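PDB 6Q10: MymaA.19257.a.B3 from Mycobacterium marinum, which is of unknown function but contains, in this soluble part of a predicted membrane-anchored secreted protein orthologous to Rv2700, a LytR_C-family domain. Local coordinates for residues 32-38 with 109-115. Numbering follows the deposited sequence. Where two conformers were deposited one is given.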
loop_
_atom_site.group_PDB
_atom_site.type_symbol
_atom_site.label_atom_id
_atom_site.label_comp_id
_atom_site.label_asym_id
_atom_site.label_seq_id
_atom_site.Cartn_x
_atom_site.Cartn_y
_atom_site.Cartn_z
ATOM N N VAL A 32 6.101 0.153 6.695
ATOM C CA VAL A 32 5.019 -0.717 6.227
ATOM C C VAL A 32 5.060 -2.073 6.919
ATOM O O VAL A 32 6.128 -2.673 7.089
ATOM C CB VAL A 32 5.106 -0.902 4.692
ATOM C CG1 VAL A 32 4.064 -1.875 4.176
ATOM C CG2 VAL A 32 4.914 0.430 3.998
ATOM N N ARG A 33 3.881 -2.557 7.309
ATOM C CA ARG A 33 3.675 -3.896 7.835
ATOM C C ARG A 33 2.782 -4.619 6.850
ATOM O O ARG A 33 1.725 -4.103 6.508
ATOM C CB ARG A 33 2.980 -3.878 9.195
ATOM C CG ARG A 33 3.629 -3.067 10.257
ATOM C CD ARG A 33 2.927 -3.403 11.586
ATOM N NE ARG A 33 3.345 -2.525 12.677
ATOM C CZ ARG A 33 2.755 -1.368 12.979
ATOM N NH1 ARG A 33 1.713 -0.943 12.270
ATOM N NH2 ARG A 33 3.208 -0.628 13.981
ATOM N N VAL A 34 3.194 -5.807 6.401
ATOM C CA VAL A 34 2.358 -6.642 5.531
ATOM C C VAL A 34 1.675 -7.678 6.412
ATOM O O VAL A 34 2.343 -8.402 7.155
ATOM C CB VAL A 34 3.184 -7.312 4.428
ATOM C CG1 VAL A 34 2.242 -8.076 3.478
ATOM C CG2 VAL A 34 3.990 -6.258 3.667
ATOM N N LEU A 35 0.347 -7.710 6.374
ATOM C CA LEU A 35 -0.453 -8.572 7.243
ATOM C C LEU A 35 -1.220 -9.560 6.378
ATOM O O LEU A 35 -1.927 -9.164 5.454
ATOM C CB LEU A 35 -1.423 -7.752 8.122
ATOM C CG LEU A 35 -0.747 -6.699 9.020
ATOM C CD1 LEU A 35 -1.764 -5.923 9.806
ATOM C CD2 LEU A 35 0.263 -7.363 9.971
ATOM N N ASN A 36 -1.083 -10.837 6.699
ATOM C CA ASN A 36 -1.756 -11.911 5.972
ATOM C C ASN A 36 -3.194 -12.036 6.460
ATOM O O ASN A 36 -3.431 -12.394 7.618
ATOM C CB ASN A 36 -1.000 -13.225 6.197
ATOM C CG ASN A 36 -1.617 -14.406 5.461
ATOM O OD1 ASN A 36 -2.837 -14.596 5.458
ATOM N ND2 ASN A 36 -0.762 -15.209 4.826
ATOM N N ALA A 37 -4.150 -11.771 5.577
ATOM C CA ALA A 37 -5.546 -12.111 5.809
ATOM C C ALA A 37 -6.051 -12.965 4.659
ATOM O O ALA A 37 -7.247 -12.966 4.360
ATOM C CB ALA A 37 -6.406 -10.861 5.984
ATOM N N SER A 38 -5.130 -13.637 3.961
ATOM C CA SER A 38 -5.440 -14.338 2.722
ATOM C C SER A 38 -5.566 -15.835 2.903
ATOM O O SER A 38 -6.185 -16.495 2.067
ATOM C CB SER A 38 -4.342 -14.088 1.683
ATOM O OG SER A 38 -3.158 -14.779 2.088
ATOM N N SER A 109 2.915 4.498 10.760
ATOM C CA SER A 109 2.978 3.165 10.200
ATOM C C SER A 109 1.768 2.922 9.313
ATOM O O SER A 109 0.700 3.532 9.472
ATOM C CB SER A 109 3.011 2.115 11.304
ATOM O OG SER A 109 1.788 2.114 12.037
ATOM N N VAL A 110 1.947 2.000 8.375
ATOM C CA VAL A 110 0.895 1.627 7.439
ATOM C C VAL A 110 0.844 0.109 7.332
ATOM O O VAL A 110 1.891 -0.544 7.212
ATOM C CB VAL A 110 1.186 2.261 6.071
ATOM C CG1 VAL A 110 0.195 1.737 5.039
ATOM C CG2 VAL A 110 1.121 3.795 6.184
ATOM N N ASP A 111 -0.368 -0.461 7.378
ATOM C CA ASP A 111 -0.543 -1.897 7.199
ATOM C C ASP A 111 -1.087 -2.175 5.800
ATOM O O ASP A 111 -2.149 -1.663 5.447
ATOM C CB ASP A 111 -1.507 -2.457 8.240
ATOM C CG ASP A 111 -1.049 -2.203 9.682
ATOM O OD1 ASP A 111 0.161 -2.051 9.903
ATOM O OD2 ASP A 111 -1.900 -2.153 10.590
ATOM N N LEU A 112 -0.375 -3.008 5.026
ATOM C CA LEU A 112 -0.873 -3.570 3.775
ATOM C C LEU A 112 -1.422 -4.947 4.117
ATOM O O LEU A 112 -0.667 -5.835 4.527
ATOM C CB LEU A 112 0.235 -3.667 2.728
ATOM C CG LEU A 112 -0.166 -4.456 1.489
ATOM C CD1 LEU A 112 -1.365 -3.818 0.754
ATOM C CD2 LEU A 112 1.077 -4.539 0.580
ATOM N N VAL A 113 -2.749 -5.095 4.044
ATOM C CA VAL A 113 -3.438 -6.307 4.461
ATOM C C VAL A 113 -3.807 -7.094 3.216
ATOM O O VAL A 113 -4.552 -6.593 2.366
ATOM C CB VAL A 113 -4.688 -5.974 5.285
ATOM C CG1 VAL A 113 -5.271 -7.277 5.884
ATOM C CG2 VAL A 113 -4.309 -4.987 6.392
ATOM N N LEU A 114 -3.270 -8.298 3.088
ATOM C CA LEU A 114 -3.486 -9.119 1.898
ATOM C C LEU A 114 -4.763 -9.913 2.079
ATOM O O LEU A 114 -4.874 -10.709 3.013
ATOM C CB LEU A 114 -2.324 -10.078 1.679
ATOM C CG LEU A 114 -0.998 -9.307 1.684
ATOM C CD1 LEU A 114 0.090 -10.351 1.412
ATOM C CD2 LEU A 114 -0.958 -8.173 0.676
ATOM N N GLY A 115 -5.714 -9.723 1.162
ATOM C CA GLY A 115 -6.905 -10.533 1.156
ATOM C C GLY A 115 -6.743 -11.797 0.315
ATOM O O GLY A 115 -5.712 -12.053 -0.309
#
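Leu35 and Asp111 fit together on one face of a parallel strand pair: the methyl CD1 of Leu35 slants across the carboxylate stem and sits 3.8 Å from Asp111 CG. On its other flank the same carboxylate runs side by side with the extended chain of Arg33, whose CB, CG and CD pass OD1 in turn, so that Asp111 fills the hollow between the two side chains of residues 32-38. With CG of Arg33 anti to its carbonyl carbon (chi1 -55°), the chain can run beside Asp111 and end in a salt bridge, NH1 to OD1 at 3.0 Å. OD1 offers its syn lone pair and lies in the guanidinium plane, although the two planar groups are turned 60° apart. NH1 also makes a weak bond to Ser109 OG, which is hydrogen-bonded to Asp107 and Arg105 too. A second salt bridge joins Arg105 to OD2, and one arginine at each oxygen probably helps to stabilise the buried carboxylate. Further along this face, CG1 of Val113 meets Ala37 CB at 3.8 Å.

Strand 32-36 lies between 110-114 and the outermost strand 60-63 of a mixed sheet, parallel to both, and helix 43-54 links it to 60-63 in a beta-alpha-beta crossover; 110-114 is antiparallel to 76-80 on its other side. Five backbone bonds join the segments, from Arg33 N to Val110 O (2.8 Å) through to Ala37 N to Leu114 O (2.9 Å).

On the opposite face Val34 CG1, anti to its backbone N (chi1 -175°), reaches diagonally forward to Leu114 CD1 at 3.8 Å, and helix 43-54 closes over this ridge with Leu51 and Val47. Val32 and Leu112 meet more loosely, both touching Val91 of helix 85-94. Beyond Asn36 and Leu114, Ser38 CB rests 3.2 Å from Gly115 O.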